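Local coordinates for protein putative immunoglobulin A1 protease (Bacteroides ovatus, PDB 3N6Z) that is of unproven function but may be a hydrolase that cleaves immunoglobulin A1, and is built as an elongated parallel beta-solenoid, at residues G37-G42 with K48-M53; S317-A322 with T326-A331; L337-V342 with W349-N354. One frame throughout, in Å; residues are numbered along the deposited sequence.

Contact 1. Residues G37-G42 with K48-M53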
loop_
_atom_site.group_PDB
_atom_site.type_symbol
_atom_site.label_atom_id
_atom_site.label_comp_id
_atom_site.label_asym_id
_atom_site.label_seq_id
_atom_site.Cartn_x
_atom_site.Cartn_y
_atom_site.Cartn_z
ATOM N N GLY A 37 7.942 -26.034 15.278
ATOM C CA GLY A 37 7.822 -25.051 16.332
ATOM C C GLY A 37 8.186 -23.620 15.993
ATOM O O GLY A 37 8.190 -22.758 16.867
ATOM N N LEU A 38 8.576 -23.364 14.755
ATOM C CA LEU A 38 8.772 -21.978 14.305
ATOM C C LEU A 38 7.475 -21.174 14.333
ATOM O O LEU A 38 7.529 -19.950 14.451
ATOM C CB LEU A 38 9.367 -21.945 12.883
ATOM C CG LEU A 38 10.790 -22.468 12.691
ATOM C CD1 LEU A 38 11.168 -22.374 11.182
ATOM C CD2 LEU A 38 11.732 -21.720 13.526
ATOM N N PHE A 39 6.336 -21.865 14.231
ATOM C CA PHE A 39 4.992 -21.269 14.262
ATOM C C PHE A 39 4.142 -22.055 15.256
ATOM O O PHE A 39 4.497 -23.176 15.662
ATOM C CB PHE A 39 4.348 -21.297 12.866
ATOM C CG PHE A 39 5.155 -20.515 11.874
ATOM C CD1 PHE A 39 4.986 -19.127 11.772
ATOM C CD2 PHE A 39 6.144 -21.119 11.135
ATOM C CE1 PHE A 39 5.774 -18.411 10.930
ATOM C CE2 PHE A 39 6.922 -20.382 10.286
ATOM C CZ PHE A 39 6.752 -19.037 10.191
ATOM N N GLU A 40 3.001 -21.492 15.608
ATOM C CA GLU A 40 2.085 -22.150 16.554
ATOM C C GLU A 40 1.596 -23.479 15.987
ATOM O O GLU A 40 1.467 -24.470 16.724
ATOM C CB GLU A 40 0.888 -21.239 16.896
ATOM C CG GLU A 40 -0.337 -21.905 17.591
ATOM C CD GLU A 40 -0.084 -22.452 18.994
ATOM O OE1 GLU A 40 0.913 -22.085 19.651
ATOM O OE2 GLU A 40 -0.925 -23.263 19.459
ATOM N N LYS A 41 1.305 -23.495 14.693
ATOM C CA LYS A 41 0.819 -24.674 13.985
ATOM C C LYS A 41 0.897 -24.387 12.484
ATOM O O LYS A 41 1.198 -23.253 12.075
ATOM C CB LYS A 41 -0.615 -25.047 14.392
ATOM C CG LYS A 41 -1.662 -24.028 14.062
ATOM C CD LYS A 41 -3.072 -24.458 14.516
ATOM C CE LYS A 41 -4.131 -23.452 14.066
ATOM N NZ LYS A 41 -5.550 -23.800 14.439
ATOM N N GLY A 42 0.581 -25.392 11.666
ATOM C CA GLY A 42 0.514 -25.269 10.216
ATOM C C GLY A 42 1.751 -25.736 9.484
ATOM O O GLY A 42 2.788 -26.041 10.085
ATOM N N LYS A 48 -3.584 -25.586 5.955
ATOM C CA LYS A 48 -2.826 -25.482 7.216
ATOM C C LYS A 48 -1.832 -24.302 7.130
ATOM O O LYS A 48 -0.623 -24.502 7.047
ATOM C CB LYS A 48 -2.111 -26.787 7.541
ATOM C CG LYS A 48 -3.015 -28.024 7.550
ATOM C CD LYS A 48 -2.261 -29.297 7.954
ATOM C CE LYS A 48 -2.373 -29.561 9.406
ATOM N NZ LYS A 48 -1.658 -30.829 9.808
ATOM N N PRO A 49 -2.352 -23.064 7.119
ATOM C CA PRO A 49 -1.415 -21.927 7.039
ATOM C C PRO A 49 -0.524 -21.872 8.276
ATOM O O PRO A 49 -0.928 -22.289 9.356
ATOM C CB PRO A 49 -2.346 -20.706 6.971
ATOM C CG PRO A 49 -3.640 -21.212 7.568
ATOM C CD PRO A 49 -3.756 -22.616 7.149
ATOM N N TYR A 50 0.705 -21.400 8.112
ATOM C CA TYR A 50 1.548 -21.138 9.269
ATOM C C TYR A 50 0.898 -20.043 10.126
ATOM O O TYR A 50 0.644 -18.925 9.660
ATOM C CB TYR A 50 2.920 -20.688 8.832
ATOM C CG TYR A 50 3.803 -21.761 8.231
ATOM C CD1 TYR A 50 4.102 -22.943 8.925
ATOM C CD2 TYR A 50 4.400 -21.583 6.976
ATOM C CE1 TYR A 50 4.972 -23.877 8.390
ATOM C CE2 TYR A 50 5.260 -22.527 6.441
ATOM C CZ TYR A 50 5.543 -23.666 7.141
ATOM O OH TYR A 50 6.403 -24.597 6.623
HETATM N N MSE A 51 0.618 -20.395 11.383
HETATM C CA MSE A 51 -0.125 -19.547 12.312
HETATM C C MSE A 51 0.855 -18.780 13.210
HETATM O O MSE A 51 1.696 -19.411 13.888
HETATM C CB MSE A 51 -1.100 -20.407 13.131
HETATM C CG MSE A 51 -2.075 -19.620 13.974
HETATM SE SE MSE A 51 -3.346 -18.586 12.984
HETATM C CE MSE A 51 -4.464 -20.067 12.392
ATOM N N ILE A 52 0.724 -17.446 13.183
ATOM C CA ILE A 52 1.669 -16.532 13.802
ATOM C C ILE A 52 1.014 -15.879 15.022
ATOM O O ILE A 52 -0.023 -15.211 14.897
ATOM C CB ILE A 52 2.096 -15.459 12.808
ATOM C CG1 ILE A 52 2.818 -16.089 11.602
ATOM C CG2 ILE A 52 2.946 -14.342 13.478
ATOM C CD1 ILE A 52 2.775 -15.182 10.343
HETATM N N MSE A 53 1.634 -16.061 16.189
HETATM C CA MSE A 53 1.075 -15.575 17.471
HETATM C C MSE A 53 1.874 -14.484 18.151
HETATM O O MSE A 53 1.390 -13.890 19.109
HETATM C CB MSE A 53 0.925 -16.753 18.443
HETATM C CG MSE A 53 0.019 -17.895 17.931
HETATM SE SE MSE A 53 -1.783 -17.348 17.672
HETATM C CE MSE A 53 -2.309 -17.034 19.501
#
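F39 stacks against Y50 at the N-terminal end of a parallel beta-solenoid, where the chain between G37 and G42 runs antiparallel to the short strand 50-52. The two rings form an offset stack, with centroids 4.7 Å apart and planes inclined by 26°. The closest carbons are F39 CD2 and Y50 CD1, at 3.5 Å. Y50 adds a CH-pi contact, since its CB sits over the face of the F39 ring, 3.9 Å from the centroid. F39 has CG anti to its carbonyl carbon, beside the backbone N (chi1 -61°), which places the ring against Y50 and I52.

Apolar packing continues at the rim of the same ring. I52 lies side by side with F39, and its CG1 comes 3.7 Å from F39 CD1. V64 of helix 61-64 also touches both F39 and Y50, so large flat side chains suit this buried site between loop, strand and helix.

The backbone is held by two hydrogen bonds, both made by M51. Its N donates to K41 O at 3.0 Å, nearly straight, and its O accepts from E40 N at 3.0 Å. Y50 and I52 turn their backbone groups to strand 71-75 and to G76 just after it, while M51 binds the loop.

Weaker CA-H...O contacts finish the junction. Y50 CA approaches K41 O, the same oxygen that M51 N uses. G42 has a phi of 98°, a conformation that favours glycine, and with no side chain in the way its CA comes within 3.4 Å of P49 O.

Contact 2. Residues S317-A322 with T326-A331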
loop_
_atom_site.group_PDB
_atom_site.type_symbol
_atom_site.label_atom_id
_atom_site.label_comp_id
_atom_site.label_asym_id
_atom_site.label_seq_id
_atom_site.Cartn_x
_atom_site.Cartn_y
_atom_site.Cartn_z
ATOM N N SER A 317 -9.996 22.211 -9.457
ATOM C CA SER A 317 -11.354 22.220 -9.991
ATOM C C SER A 317 -11.918 20.806 -10.053
ATOM O O SER A 317 -11.194 19.860 -10.325
ATOM C CB SER A 317 -11.374 22.825 -11.396
ATOM O OG SER A 317 -10.959 24.176 -11.369
ATOM N N ASP A 318 -13.213 20.670 -9.823
ATOM C CA ASP A 318 -13.871 19.375 -9.922
ATOM C C ASP A 318 -13.832 18.810 -11.348
ATOM O O ASP A 318 -14.050 19.527 -12.325
ATOM C CB ASP A 318 -15.334 19.450 -9.491
ATOM C CG ASP A 318 -15.552 19.654 -8.011
ATOM O OD1 ASP A 318 -14.620 19.503 -7.194
ATOM O OD2 ASP A 318 -16.736 19.956 -7.660
ATOM N N GLU A 319 -13.576 17.514 -11.454
ATOM C CA GLU A 319 -13.592 16.799 -12.718
ATOM C C GLU A 319 -13.768 15.323 -12.431
ATOM O O GLU A 319 -13.429 14.842 -11.348
ATOM C CB GLU A 319 -12.310 17.079 -13.519
ATOM C CG GLU A 319 -11.038 16.794 -12.689
ATOM C CD GLU A 319 -9.732 17.102 -13.395
ATOM O OE1 GLU A 319 -9.737 17.688 -14.494
ATOM O OE2 GLU A 319 -8.679 16.771 -12.821
ATOM N N SER A 320 -14.314 14.597 -13.392
ATOM C CA SER A 320 -14.544 13.148 -13.263
ATOM C C SER A 320 -13.717 12.313 -14.251
ATOM O O SER A 320 -13.723 11.080 -14.178
ATOM C CB SER A 320 -16.032 12.821 -13.402
ATOM O OG SER A 320 -16.494 13.239 -14.665
ATOM N N SER A 321 -13.016 13.001 -15.164
ATOM C CA SER A 321 -12.004 12.375 -15.993
ATOM C C SER A 321 -10.843 13.353 -16.064
ATOM O O SER A 321 -10.971 14.525 -15.668
ATOM C CB SER A 321 -12.541 12.043 -17.385
ATOM O OG SER A 321 -13.042 13.215 -18.000
ATOM N N ALA A 322 -9.691 12.842 -16.488
ATOM C CA ALA A 322 -8.489 13.633 -16.631
ATOM C C ALA A 322 -8.167 13.809 -18.109
ATOM O O ALA A 322 -8.109 12.834 -18.878
ATOM C CB ALA A 322 -7.292 12.978 -15.956
ATOM N N THR A 326 -2.779 15.905 -14.229
ATOM C CA THR A 326 -3.369 15.623 -12.937
ATOM C C THR A 326 -4.827 15.251 -13.053
ATOM O O THR A 326 -5.508 15.569 -14.038
ATOM C CB THR A 326 -3.221 16.833 -11.962
ATOM O OG1 THR A 326 -3.960 17.970 -12.436
ATOM C CG2 THR A 326 -1.749 17.224 -11.738
ATOM N N PHE A 327 -5.320 14.555 -12.033
ATOM C CA PHE A 327 -6.747 14.288 -11.899
ATOM C C PHE A 327 -7.163 14.656 -10.487
ATOM O O PHE A 327 -6.581 14.135 -9.535
ATOM C CB PHE A 327 -7.070 12.821 -12.204
ATOM C CG PHE A 327 -8.531 12.465 -11.974
ATOM C CD1 PHE A 327 -9.542 13.222 -12.552
ATOM C CD2 PHE A 327 -8.880 11.389 -11.173
ATOM C CE1 PHE A 327 -10.878 12.880 -12.347
ATOM C CE2 PHE A 327 -10.193 11.057 -10.954
ATOM C CZ PHE A 327 -11.188 11.809 -11.517
ATOM N N HIS A 328 -8.217 15.482 -10.373
ATOM C CA HIS A 328 -8.613 16.030 -9.078
ATOM C C HIS A 328 -9.885 15.427 -8.492
ATOM O O HIS A 328 -10.174 15.660 -7.330
ATOM C CB HIS A 328 -8.833 17.527 -9.190
ATOM C CG HIS A 328 -7.584 18.304 -9.452
ATOM N ND1 HIS A 328 -6.404 18.110 -8.750
ATOM C CD2 HIS A 328 -7.344 19.293 -10.343
ATOM C CE1 HIS A 328 -5.501 18.969 -9.204
ATOM N NE2 HIS A 328 -6.057 19.713 -10.156
ATOM N N GLY A 329 -10.661 14.662 -9.272
ATOM C CA GLY A 329 -11.919 14.177 -8.732
ATOM C C GLY A 329 -12.873 15.319 -8.342
ATOM O O GLY A 329 -12.703 16.442 -8.787
ATOM N N VAL A 330 -13.873 14.984 -7.537
ATOM C CA VAL A 330 -14.940 15.898 -7.150
ATOM C C VAL A 330 -14.908 16.160 -5.647
ATOM O O VAL A 330 -14.881 15.216 -4.859
ATOM C CB VAL A 330 -16.304 15.308 -7.562
ATOM C CG1 VAL A 330 -17.474 16.148 -6.995
ATOM C CG2 VAL A 330 -16.373 15.162 -9.111
ATOM N N ALA A 331 -14.940 17.416 -5.251
ATOM C CA ALA A 331 -14.919 17.771 -3.850
ATOM C C ALA A 331 -16.190 17.358 -3.098
ATOM O O ALA A 331 -17.307 17.471 -3.621
ATOM C CB ALA A 331 -14.646 19.266 -3.675
HETATM O O HOH W 1 -17.996 19.405 -5.311
HETATM O O HOH W 2 -6.535 18.454 -13.570
#
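The backbones of S317-A322 and T326-A331 run antiparallel on either side of a three-residue connection, with D318 facing V330 and A322 facing F327. One direct backbone hydrogen bond joins them, from E319 N to G329 O at 3.0 Å, and it meets the oxygen from above the carbonyl plane. G329 has a positive phi of 61°, which glycine adopts readily.

Two acidic side chains supply the other bonds by capturing backbone N-H groups. E319 reaches across on an extended chain, and its OE2 takes H328 N at 2.8 Å on the anti lone pair. Water 2 also donates to this oxygen and bridges it to T326 OG1. D318 OD1 accepts A331 N at 2.9 Å from above the carboxylate plane, while water 1 donates both to D318 OD2 and to A331 O. R285 forms a salt bridge with D318 OD1 and also binds G329 O, which should offset the aspartate's charge.

F327 suits its buried position: its CB meets A322 CB at 3.8 Å and its ring stacks with Y296. The loop 317-322 thus packs beside strand 330-332, an edge strand near one end of the parallel beta-solenoid, where V330 pairs with strand 299-302.

Contact 3. Residues L337-V342 with W349-N354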
loop_
_atom_site.group_PDB
_atom_site.type_symbol
_atom_site.label_atom_id
_atom_site.label_comp_id
_atom_site.label_asym_id
_atom_site.label_seq_id
_atom_site.Cartn_x
_atom_site.Cartn_y
_atom_site.Cartn_z
ATOM N N LEU A 337 -18.240 12.567 2.717
ATOM C CA LEU A 337 -17.216 11.510 2.519
ATOM C C LEU A 337 -17.381 10.358 3.474
ATOM O O LEU A 337 -17.216 9.212 3.091
ATOM C CB LEU A 337 -15.814 12.050 2.683
ATOM C CG LEU A 337 -15.186 12.748 1.533
ATOM C CD1 LEU A 337 -13.758 13.140 1.894
ATOM C CD2 LEU A 337 -15.219 11.892 0.229
ATOM N N GLY A 338 -17.739 10.653 4.720
ATOM C CA GLY A 338 -17.999 9.575 5.678
ATOM C C GLY A 338 -19.094 8.648 5.189
ATOM O O GLY A 338 -18.947 7.434 5.287
ATOM N N ASN A 339 -20.192 9.223 4.686
ATOM C CA ASN A 339 -21.303 8.460 4.065
ATOM C C ASN A 339 -20.839 7.633 2.918
ATOM O O ASN A 339 -21.168 6.456 2.783
ATOM C CB ASN A 339 -22.397 9.391 3.457
ATOM C CG ASN A 339 -23.267 10.071 4.498
ATOM O OD1 ASN A 339 -23.267 9.717 5.683
ATOM N ND2 ASN A 339 -24.009 11.086 4.050
ATOM N N ILE A 340 -20.085 8.281 2.028
ATOM C CA ILE A 340 -19.639 7.644 0.803
ATOM C C ILE A 340 -18.750 6.430 1.107
ATOM O O ILE A 340 -18.940 5.337 0.556
ATOM C CB ILE A 340 -18.911 8.667 -0.124
ATOM C CG1 ILE A 340 -19.930 9.694 -0.691
ATOM C CG2 ILE A 340 -18.158 7.968 -1.242
ATOM C CD1 ILE A 340 -19.254 10.909 -1.305
ATOM N N ILE A 341 -17.756 6.644 1.962
ATOM C CA ILE A 341 -16.756 5.617 2.284
ATOM C C ILE A 341 -17.410 4.415 2.968
ATOM O O ILE A 341 -17.200 3.283 2.555
ATOM C CB ILE A 341 -15.624 6.207 3.128
ATOM C CG1 ILE A 341 -14.786 7.211 2.300
ATOM C CG2 ILE A 341 -14.719 5.087 3.701
ATOM C CD1 ILE A 341 -13.875 8.156 3.115
ATOM N N VAL A 342 -18.252 4.657 3.969
ATOM C CA VAL A 342 -18.884 3.528 4.661
ATOM C C VAL A 342 -19.752 2.713 3.691
ATOM O O VAL A 342 -19.777 1.496 3.751
ATOM C CB VAL A 342 -19.657 3.983 5.905
ATOM C CG1 VAL A 342 -20.505 2.858 6.493
ATOM C CG2 VAL A 342 -18.678 4.542 6.941
ATOM N N TRP A 349 -16.487 -1.197 6.798
ATOM C CA TRP A 349 -16.202 0.169 7.182
ATOM C C TRP A 349 -17.150 0.656 8.283
ATOM O O TRP A 349 -18.304 0.212 8.388
ATOM C CB TRP A 349 -16.310 1.079 5.989
ATOM C CG TRP A 349 -15.370 0.813 4.857
ATOM C CD1 TRP A 349 -15.636 0.085 3.738
ATOM C CD2 TRP A 349 -14.052 1.358 4.677
ATOM N NE1 TRP A 349 -14.566 0.141 2.867
ATOM C CE2 TRP A 349 -13.586 0.920 3.420
ATOM C CE3 TRP A 349 -13.239 2.202 5.449
ATOM C CZ2 TRP A 349 -12.342 1.281 2.916
ATOM C CZ3 TRP A 349 -12.005 2.551 4.966
ATOM C CH2 TRP A 349 -11.567 2.094 3.709
ATOM N N LYS A 350 -16.660 1.582 9.099
ATOM C CA LYS A 350 -17.505 2.315 10.062
ATOM C C LYS A 350 -17.012 3.733 10.202
ATOM O O LYS A 350 -15.853 4.028 9.890
ATOM C CB LYS A 350 -17.543 1.626 11.431
ATOM C CG LYS A 350 -16.207 1.632 12.198
ATOM C CD LYS A 350 -16.372 1.146 13.636
ATOM C CE LYS A 350 -15.033 1.112 14.372
ATOM N NZ LYS A 350 -15.170 0.599 15.781
ATOM N N LYS A 351 -17.892 4.621 10.677
ATOM C CA LYS A 351 -17.485 5.983 10.939
ATOM C C LYS A 351 -16.618 5.970 12.195
ATOM O O LYS A 351 -16.883 5.224 13.142
ATOM C CB LYS A 351 -18.709 6.925 11.051
ATOM C CG LYS A 351 -19.357 7.111 9.704
ATOM C CD LYS A 351 -20.489 8.117 9.680
ATOM C CE LYS A 351 -21.283 7.923 8.399
ATOM N NZ LYS A 351 -22.383 8.898 8.301
ATOM N N GLY A 352 -15.555 6.754 12.180
ATOM C CA GLY A 352 -14.678 6.890 13.318
ATOM C C GLY A 352 -15.163 8.081 14.129
ATOM O O GLY A 352 -15.840 8.989 13.611
ATOM N N THR A 353 -14.792 8.095 15.397
ATOM C CA THR A 353 -15.288 9.135 16.317
ATOM C C THR A 353 -14.794 10.554 15.929
ATOM O O THR A 353 -15.504 11.545 16.156
ATOM C CB THR A 353 -14.950 8.780 17.774
ATOM O OG1 THR A 353 -13.529 8.755 17.947
ATOM C CG2 THR A 353 -15.527 7.398 18.124
ATOM N N ASN A 354 -13.625 10.631 15.277
ATOM C CA ASN A 354 -13.074 11.899 14.756
ATOM C C ASN A 354 -13.436 12.230 13.287
ATOM O O ASN A 354 -12.833 13.119 12.682
ATOM C CB ASN A 354 -11.551 11.904 14.929
ATOM C CG ASN A 354 -10.870 10.816 14.129
ATOM O OD1 ASN A 354 -11.541 10.053 13.410
ATOM N ND2 ASN A 354 -9.549 10.709 14.268
#
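I341 lays its CG2 methyl over one face of the W349 indole, in a CH-pi contact 3.9 Å from the centroid of the six-membered ring and 19° off its normal. The methyl sits toward the rim, with W349 CE3 as its closest atom at 3.7 Å. Helix 334-344, which follows the last strand of a nine-stranded parallel sheet of the beta-solenoid, packs here against the small antiparallel pair 349-350 with 358-359.

In I341 the CG2 branch is anti to the backbone N, a placement that carries the methyl to the indole. A branched residue suits the helix here, because I341 also touches W271 of a loop and Y238 of strand 237-239. W349 belongs to the same buried layer. Its ring touches Y238 and meets F359 edge-to-face, while its NE1, the one polar atom of the indole, is bonded to N203 OD1.

V342, one residue further along the helix, packs beside the tryptophan. Its CA lies 3.8 Å from W349 CB, and its CG2 lies 3.8 Å from both K350 C and K351 N, so a compact beta-branched side chain fits against the backbone where strand 349-350 ends.

K351 borders the helix on the solvent side. Its extended chain crosses N339 obliquely, and its NZ donates to N339 OD1 at 2.9 Å, though N339 was modelled in two conformers and this bond belongs to one of them. Nearer the backbone of the same lysine, the aliphatic CG rests 3.8 Å from V342 CG2.

The three contacts follow one another along the chain and mark different parts of the solenoid. Contact 1 lies by its first strand, and contact 2 by the last strand of its nine-stranded sheet, on opposite sides of the chain's centre with their own centres 46 Å apart. Contact 3 is nearer contact 2: the centres are 22 Å apart and the nearest atoms about 6 Å, without touching, because strand 330-332 leads almost directly into helix 334-344. From contact 1 to contact 3 the nearest atoms are about 22 Å apart. No ligand or catalytic site is identified, so none of the three can be related to an active site.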